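Local coordinates for protein NADPH-ferredoxin reductase FprA (Mycobacterium tuberculosis, PDB 1LQT) that transfers electrons between NADPH and ferredoxin through a bound FAD, and may supply electrons to P450 systems, at residues S11-F16 and G47-G52; F17-L22 and V36-M41. All blocks are in the same frame, centred on the assembly; numbering follows the deposited sequence. Where two conformers were deposited one is given.

Interaction 1: residues S11-F16 and G47-G52; sequences SGPSAF and GLVRSG. With FAD (flavin-adenine dinucleotide), chain H.
Gly12 and Gly47 meet where the glycine-rich turn of the FAD-binding Rossmann fold, consistent with a GxGxxA (Rossmann-type) motif, runs beside the start of helix 48-51. Their CA atoms are 3.9 Å apart, and each glycine is the N-cap of the helix that follows. Gly47, with a positive phi (55°), brings its CA to 3.2 Å from FAD O3B, and Gly12 CA lies 3.6 Å from FAD O5B. The bare backbones thus let the pyrophosphate settle between two helix N-termini. Each helix start grips one phosphate. On one side Ser14 N and Ser14 OG both donate to FAD O1P, the hydroxyl at 2.7 Å; with OG between the backbone N and the carbonyl carbon (chi1 71°), amide and hydroxyl converge on the one oxygen. On the other, Leu48 N gives FAD O2A a nearly straight bond of 3.0 Å (172° at the hydrogen). The N-terminal amides of helix 13-28 and of the one-turn helix 48-51 would be expected to offset some of the phosphate charge. Beside the pyrophosphate the helices touch through apolar carbon: Val49 CG2, anti to the carbonyl carbon, packs on Pro13 CG at 3.6 Å as the two side chains cross obliquely. The proline ring also touches the cofactor, its CD lying 3.3 Å from FAD O2A. Phe67 of helix 64-71 covers both Pro13 and Val49, while Ser11 and Phe16 rest on Met38 of strand 34-40.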
loop_
_atom_site.group_PDB
_atom_site.type_symbol
_atom_site.label_atom_id
_atom_site.label_comp_id
_atom_site.label_asym_id
_atom_site.label_seq_id
_atom_site.Cartn_x
_atom_site.Cartn_y
_atom_site.Cartn_z
ATOM N N SER A 11 6.731 0.661 10.244
ATOM C CA SER A 11 5.740 1.063 11.255
ATOM C C SER A 11 4.317 1.024 10.709
ATOM O O SER A 11 3.452 1.742 11.196
ATOM C CB SER A 11 6.087 2.434 11.801
ATOM O OG SER A 11 5.943 3.445 10.830
ATOM N N GLY A 12 4.094 0.185 9.708
ATOM C CA GLY A 12 2.762 -0.075 9.222
ATOM C C GLY A 12 2.058 -1.130 10.054
ATOM O O GLY A 12 2.492 -1.512 11.136
ATOM N N PRO A 13 0.914 -1.610 9.554
ATOM C CA PRO A 13 0.143 -2.610 10.291
ATOM C C PRO A 13 0.924 -3.834 10.705
ATOM O O PRO A 13 0.794 -4.268 11.839
ATOM C CB PRO A 13 -0.996 -2.943 9.316
ATOM C CG PRO A 13 -1.143 -1.776 8.490
ATOM C CD PRO A 13 0.226 -1.177 8.313
ATOM N N SER A 14 1.684 -4.447 9.818
ATOM C CA SER A 14 2.367 -5.676 10.199
ATOM C C SER A 14 3.372 -5.421 11.325
ATOM O O SER A 14 3.477 -6.228 12.238
ATOM C CB SER A 14 2.996 -6.371 8.990
ATOM O OG SER A 14 4.117 -5.708 8.461
ATOM N N ALA A 15 4.059 -4.294 11.270
ATOM C CA ALA A 15 4.972 -3.895 12.334
ATOM C C ALA A 15 4.254 -3.749 13.666
ATOM O O ALA A 15 4.722 -4.231 14.693
ATOM C CB ALA A 15 5.648 -2.603 11.960
ATOM N N PHE A 16 3.130 -3.033 13.656
ATOM C CA PHE A 16 2.398 -2.809 14.900
ATOM C C PHE A 16 1.729 -4.041 15.447
ATOM O O PHE A 16 1.658 -4.226 16.677
ATOM C CB PHE A 16 1.415 -1.640 14.772
ATOM C CG PHE A 16 2.058 -0.341 15.095
ATOM C CD1 PHE A 16 2.290 -0.005 16.425
ATOM C CD2 PHE A 16 2.459 0.551 14.107
ATOM C CE1 PHE A 16 2.915 1.185 16.745
ATOM C CE2 PHE A 16 3.094 1.716 14.450
ATOM C CZ PHE A 16 3.324 2.023 15.752
ATOM N N GLY A 47 2.567 3.484 7.952
ATOM C CA GLY A 47 2.699 2.904 6.635
ATOM C C GLY A 47 1.536 3.274 5.757
ATOM O O GLY A 47 1.116 4.430 5.676
ATOM N N LEU A 48 1.009 2.293 5.046
ATOM C CA LEU A 48 -0.080 2.513 4.086
ATOM C C LEU A 48 -1.375 2.895 4.785
ATOM O O LEU A 48 -2.278 3.404 4.120
ATOM C CB LEU A 48 -0.286 1.299 3.203
ATOM C CG LEU A 48 0.801 1.036 2.161
ATOM C CD1 LEU A 48 0.571 -0.327 1.538
ATOM C CD2 LEU A 48 0.812 2.106 1.084
ATOM N N VAL A 49 -1.515 2.705 6.099
ATOM C CA VAL A 49 -2.729 3.210 6.737
ATOM C C VAL A 49 -2.794 4.733 6.527
ATOM O O VAL A 49 -3.870 5.287 6.322
ATOM C CB VAL A 49 -2.802 2.814 8.213
ATOM C CG1 VAL A 49 -3.893 3.540 8.967
ATOM C CG2 VAL A 49 -2.968 1.321 8.350
ATOM N N ARG A 50 -1.670 5.404 6.635
ATOM C CA ARG A 50 -1.558 6.822 6.342
ATOM C C ARG A 50 -1.405 7.113 4.857
ATOM O O ARG A 50 -2.146 7.943 4.319
ATOM C CB ARG A 50 -0.384 7.418 7.124
ATOM C CG ARG A 50 -0.116 8.872 6.811
ATOM C CD ARG A 50 1.081 9.414 7.517
ATOM N NE ARG A 50 1.544 10.674 6.986
ATOM C CZ ARG A 50 1.316 11.888 7.516
ATOM N NH1 ARG A 50 0.594 12.027 8.605
ATOM N NH2 ARG A 50 1.837 12.950 6.947
ATOM N N SER A 51 -0.484 6.434 4.170
ATOM C CA SER A 51 -0.111 6.856 2.826
ATOM C C SER A 51 -0.772 6.121 1.676
ATOM O O SER A 51 -0.587 6.524 0.540
ATOM C CB SER A 51 1.381 6.782 2.648
ATOM O OG SER A 51 1.849 5.447 2.528
ATOM N N GLY A 52 -1.491 5.060 1.991
ATOM C CA GLY A 52 -2.110 4.217 0.985
ATOM C C GLY A 52 -3.618 4.313 0.951
ATOM O O GLY A 52 -4.190 4.706 -0.047
HETATM P PA FAD H . 3.105 -0.990 4.920
HETATM O O1A FAD H . 3.492 -0.624 3.544
HETATM O O2A FAD H . 1.807 -0.532 5.473
HETATM O O5B FAD H . 4.235 -0.470 5.926
HETATM C C5B FAD H . 5.618 -0.599 5.577
HETATM C C4B FAD H . 6.367 0.456 6.381
HETATM O O4B FAD H . 7.756 0.154 6.277
HETATM C C3B FAD H . 6.179 1.887 5.863
HETATM O O3B FAD H . 5.876 2.794 6.898
HETATM C C2B FAD H . 7.499 2.174 5.197
HETATM O O2B FAD H . 7.850 3.535 5.092
HETATM C C1B FAD H . 8.465 1.360 6.066
HETATM N N9A FAD H . 9.735 1.036 5.430
HETATM C C8A FAD H . 9.903 0.507 4.179
HETATM N N7A FAD H . 11.183 0.307 3.892
HETATM C C5A FAD H . 11.870 0.763 5.000
HETATM C C6A FAD H . 13.237 0.824 5.279
HETATM N N6A FAD H . 14.181 0.377 4.465
HETATM N N1A FAD H . 13.594 1.327 6.493
HETATM C C2A FAD H . 12.630 1.735 7.362
HETATM N N3A FAD H . 11.307 1.700 7.160
HETATM C C4A FAD H . 10.977 1.205 5.963
HETATM N N1 FAD H . -6.458 -2.248 3.537
HETATM C C2 FAD H . -7.658 -2.095 4.166
HETATM O O2 FAD H . -7.995 -2.839 5.067
HETATM N N3 FAD H . -8.511 -1.088 3.742
HETATM C C4 FAD H . -8.194 -0.172 2.782
HETATM O O4 FAD H . -8.994 0.738 2.472
HETATM C C4X FAD H . -6.938 -0.303 2.178
HETATM N N5 FAD H . -6.530 0.594 1.216
HETATM C C5X FAD H . -5.314 0.430 0.605
HETATM C C6 FAD H . -4.915 1.305 -0.375
HETATM C C7 FAD H . -3.732 1.138 -1.075
HETATM C C7M FAD H . -3.327 2.133 -2.127
HETATM C C8 FAD H . -2.910 0.057 -0.736
HETATM C C8M FAD H . -1.625 -0.189 -1.478
HETATM C C9 FAD H . -3.289 -0.828 0.271
HETATM C C9A FAD H . -4.487 -0.658 0.952
HETATM N N10 FAD H . -4.897 -1.547 1.952
HETATM C C10 FAD H . -6.104 -1.360 2.579
HETATM C "C1'" FAD H . -4.036 -2.680 2.399
HETATM C "C2'" FAD H . -3.091 -2.253 3.521
HETATM O "O2'" FAD H . -2.503 -1.029 3.157
HETATM C "C3'" FAD H . -2.006 -3.328 3.721
HETATM O "O3'" FAD H . -2.589 -4.565 4.121
HETATM C "C4'" FAD H . -0.997 -3.040 4.833
HETATM O "O4'" FAD H . -0.717 -1.647 4.935
HETATM C "C5'" FAD H . 0.298 -3.816 4.594
HETATM O "O5'" FAD H . 1.067 -3.635 5.789
HETATM P P FAD H . 2.647 -3.764 5.871
HETATM O O1P FAD H . 2.951 -3.516 7.298
HETATM O O2P FAD H . 3.165 -5.023 5.255
HETATM O O3P FAD H . 3.232 -2.605 4.960
#

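Interaction 2: residues F17-L22 and V36-M41. With FAD (flavin-adenine dinucleotide), chain H.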
loop_
_atom_site.group_PDB
_atom_site.type_symbol
_atom_site.label_atom_id
_atom_site.label_comp_id
_atom_site.label_asym_id
_atom_site.label_seq_id
_atom_site.Cartn_x
_atom_site.Cartn_y
_atom_site.Cartn_z
ATOM N N PHE A 17 1.255 -4.926 14.573
ATOM C CA PHE A 17 0.720 -6.188 15.045
ATOM C C PHE A 17 1.841 -7.048 15.640
ATOM O O PHE A 17 1.663 -7.674 16.688
ATOM C CB PHE A 17 -0.018 -6.927 13.931
ATOM C CG PHE A 17 -1.323 -6.251 13.479
ATOM C CD1 PHE A 17 -2.246 -5.754 14.364
ATOM C CD2 PHE A 17 -1.619 -6.173 12.136
ATOM C CE1 PHE A 17 -3.399 -5.171 13.916
ATOM C CE2 PHE A 17 -2.803 -5.597 11.714
ATOM C CZ PHE A 17 -3.668 -5.119 12.595
ATOM N N ALA A 18 3.004 -7.032 15.013
ATOM C CA ALA A 18 4.142 -7.762 15.573
ATOM C C ALA A 18 4.511 -7.208 16.950
ATOM O O ALA A 18 4.759 -7.955 17.883
ATOM C CB ALA A 18 5.323 -7.701 14.626
ATOM N N ALA A 19 4.562 -5.875 17.047
ATOM C CA ALA A 19 4.893 -5.247 18.324
ATOM C C ALA A 19 3.920 -5.678 19.400
ATOM O O ALA A 19 4.316 -6.042 20.517
ATOM C CB ALA A 19 4.910 -3.739 18.186
ATOM N N ALA A 20 2.637 -5.635 19.075
ATOM C CA ALA A 20 1.637 -6.029 20.039
ATOM C C ALA A 20 1.797 -7.475 20.449
ATOM O O ALA A 20 1.669 -7.810 21.631
ATOM C CB ALA A 20 0.230 -5.761 19.508
ATOM N N SER A 21 2.080 -8.343 19.488
ATOM C CA SER A 21 2.268 -9.768 19.799
ATOM C C SER A 21 3.472 -9.998 20.720
ATOM O O SER A 21 3.417 -10.820 21.623
ATOM C CB SER A 21 2.434 -10.564 18.520
ATOM O OG SER A 21 1.259 -10.587 17.757
ATOM N N LEU A 22 4.549 -9.270 20.502
ATOM C CA LEU A 22 5.727 -9.387 21.339
ATOM C C LEU A 22 5.418 -8.967 22.761
ATOM O O LEU A 22 5.784 -9.643 23.727
ATOM C CB LEU A 22 6.852 -8.552 20.783
ATOM C CG LEU A 22 7.479 -9.049 19.476
ATOM C CD1 LEU A 22 8.207 -7.927 18.751
ATOM C CD2 LEU A 22 8.404 -10.249 19.723
ATOM N N VAL A 36 10.899 -3.178 22.566
ATOM C CA VAL A 36 10.704 -3.061 21.127
ATOM C C VAL A 36 11.077 -1.670 20.638
ATOM O O VAL A 36 10.539 -0.688 21.125
ATOM C CB VAL A 36 9.221 -3.330 20.795
ATOM C CG1 VAL A 36 8.933 -3.088 19.299
ATOM C CG2 VAL A 36 8.804 -4.704 21.226
ATOM N N ASP A 37 12.010 -1.594 19.698
ATOM C CA ASP A 37 12.389 -0.370 19.009
ATOM C C ASP A 37 11.917 -0.498 17.575
ATOM O O ASP A 37 12.261 -1.442 16.877
ATOM C CB ASP A 37 13.902 -0.182 19.015
ATOM C CG ASP A 37 14.465 0.238 20.351
ATOM O OD1 ASP A 37 13.685 0.667 21.217
ATOM O OD2 ASP A 37 15.696 0.148 20.526
ATOM N N MET A 38 11.134 0.468 17.139
ATOM C CA MET A 38 10.580 0.509 15.801
ATOM C C MET A 38 11.252 1.603 15.016
ATOM O O MET A 38 11.240 2.756 15.430
ATOM C CB MET A 38 9.081 0.745 15.911
ATOM C CG MET A 38 8.382 0.754 14.601
ATOM S SD MET A 38 6.573 0.911 14.768
ATOM C CE MET A 38 6.081 -0.676 15.287
ATOM N N LEU A 39 11.873 1.231 13.902
ATOM C CA LEU A 39 12.611 2.129 13.034
ATOM C C LEU A 39 11.844 2.320 11.757
ATOM O O LEU A 39 11.550 1.360 11.070
ATOM C CB LEU A 39 13.971 1.494 12.678
ATOM C CG LEU A 39 14.814 1.026 13.869
ATOM C CD1 LEU A 39 16.206 0.607 13.331
ATOM C CD2 LEU A 39 14.900 1.930 14.981
ATOM N N GLU A 40 11.557 3.555 11.409
ATOM C CA GLU A 40 10.701 3.879 10.280
ATOM C C GLU A 40 11.386 4.878 9.375
ATOM O O GLU A 40 11.895 5.900 9.813
ATOM C CB GLU A 40 9.386 4.453 10.792
ATOM C CG GLU A 40 8.530 5.174 9.743
ATOM C CD GLU A 40 8.130 4.304 8.565
ATOM O OE1 GLU A 40 7.692 3.161 8.804
ATOM O OE2 GLU A 40 8.259 4.791 7.416
ATOM N N MET A 41 11.343 4.570 8.090
ATOM C CA MET A 41 11.918 5.380 7.031
ATOM C C MET A 41 11.420 6.840 6.978
ATOM O O MET A 41 12.181 7.754 6.714
ATOM C CB MET A 41 11.559 4.671 5.706
ATOM C CG MET A 41 11.835 5.512 4.457
ATOM S SD MET A 41 12.005 4.527 2.978
ATOM C CE MET A 41 10.184 4.003 2.596
HETATM P PA FAD H . 3.105 -0.990 4.920
HETATM O O1A FAD H . 3.492 -0.624 3.544
HETATM O O2A FAD H . 1.807 -0.532 5.473
HETATM O O5B FAD H . 4.235 -0.470 5.926
HETATM C C5B FAD H . 5.618 -0.599 5.577
HETATM C C4B FAD H . 6.367 0.456 6.381
HETATM O O4B FAD H . 7.756 0.154 6.277
HETATM C C3B FAD H . 6.179 1.887 5.863
HETATM O O3B FAD H . 5.876 2.794 6.898
HETATM C C2B FAD H . 7.499 2.174 5.197
HETATM O O2B FAD H . 7.850 3.535 5.092
HETATM C C1B FAD H . 8.465 1.360 6.066
HETATM N N9A FAD H . 9.735 1.036 5.430
HETATM C C8A FAD H . 9.903 0.507 4.179
HETATM N N7A FAD H . 11.183 0.307 3.892
HETATM C C5A FAD H . 11.870 0.763 5.000
HETATM C C6A FAD H . 13.237 0.824 5.279
HETATM N N6A FAD H . 14.181 0.377 4.465
HETATM N N1A FAD H . 13.594 1.327 6.493
HETATM C C2A FAD H . 12.630 1.735 7.362
HETATM N N3A FAD H . 11.307 1.700 7.160
HETATM C C4A FAD H . 10.977 1.205 5.963
HETATM N N1 FAD H . -6.458 -2.248 3.537
HETATM C C2 FAD H . -7.658 -2.095 4.166
HETATM O O2 FAD H . -7.995 -2.839 5.067
HETATM N N3 FAD H . -8.511 -1.088 3.742
HETATM C C4 FAD H . -8.194 -0.172 2.782
HETATM O O4 FAD H . -8.994 0.738 2.472
HETATM C C4X FAD H . -6.938 -0.303 2.178
HETATM N N5 FAD H . -6.530 0.594 1.216
HETATM C C5X FAD H . -5.314 0.430 0.605
HETATM C C6 FAD H . -4.915 1.305 -0.375
HETATM C C7 FAD H . -3.732 1.138 -1.075
HETATM C C7M FAD H . -3.327 2.133 -2.127
HETATM C C8 FAD H . -2.910 0.057 -0.736
HETATM C C8M FAD H . -1.625 -0.189 -1.478
HETATM C C9 FAD H . -3.289 -0.828 0.271
HETATM C C9A FAD H . -4.487 -0.658 0.952
HETATM N N10 FAD H . -4.897 -1.547 1.952
HETATM C C10 FAD H . -6.104 -1.360 2.579
HETATM C "C1'" FAD H . -4.036 -2.680 2.399
HETATM C "C2'" FAD H . -3.091 -2.253 3.521
HETATM O "O2'" FAD H . -2.503 -1.029 3.157
HETATM C "C3'" FAD H . -2.006 -3.328 3.721
HETATM O "O3'" FAD H . -2.589 -4.565 4.121
HETATM C "C4'" FAD H . -0.997 -3.040 4.833
HETATM O "O4'" FAD H . -0.717 -1.647 4.935
HETATM C "C5'" FAD H . 0.298 -3.816 4.594
HETATM O "O5'" FAD H . 1.067 -3.635 5.789
HETATM P P FAD H . 2.647 -3.764 5.871
HETATM O O1P FAD H . 2.951 -3.516 7.298
HETATM O O2P FAD H . 3.165 -5.023 5.255
HETATM O O3P FAD H . 3.232 -2.605 4.960
#
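Ala19 and Leu22, one helical turn apart on the inward face of helix 13-28, carry the contact with Val36 and Met38, alternate residues of strand 34-40. The helix runs antiparallel to the strand (174°), their axes 9.9 Å apart, as expected of a beta-alpha-beta crossover whose helix packs on the sheet. Phe17, at the start of 17-22, lies against Asn371 and Ala375 of helix 370-391. Ala19 comes next, its CB directed at the strand: this single methyl meets Val36 CG1 at 4.2 Å and Met38 CE at 4.4 Å. Met38 gets there with a chain extended through its first two torsions that turns only at the last bond (chi3 -76°), carrying CE towards the helix. Ser21 takes its hydroxyl to Gln376 of helix 370-391, with which it is hydrogen-bonded. Leu22 closes the segment: its CD1 reaches Val36 CG2 at 4.1 Å, the two side chains slanting across each other. Val36 therefore splits its methyls between the two helix residues, and Ile8 of the neighbouring strand 4-9 adjoins Ala19, Leu22 and Val36 alike. Glu40, beyond the part that meets the helix, turns to the cofactor, its chain bent at chi2 (59°) so that the carboxylate faces the adenosine ribose. FAD O3B donates to Glu40 OE1 and FAD O2B to Glu40 OE2, each at 2.7 Å. Ser11 also bonds OE1, and Leu42 N bonds OE2, which should hold the carboxylate in one orientation. Chemically, the helix-strand interface is methyl against methyl, Met38 contributing its terminal CE, whereas the carboxylate of Glu40 offers two acceptors that match the two ribose hydroxyls.

Interactions 1 and 2 lie about 11 Å apart between centres and share helix 13-28, its first turn serving interaction 1 and its next turns interaction 2. Along the chain the order is 11-16, 17-22, 36-41, 47-52, so interaction 2 falls wholly between the two halves of interaction 1. Strand 34-40 sits beside strand 4-9 in the mixed sheet, and helix 48-51 follows it. The two contacts also meet directly, Met38 CE packing 3.9 Å from Ala15 O. Together they put one FAD molecule across a single beta-alpha-beta unit and the helix after it, interaction 1 holding the pyrophosphate and interaction 2 ending at the adenosine ribose.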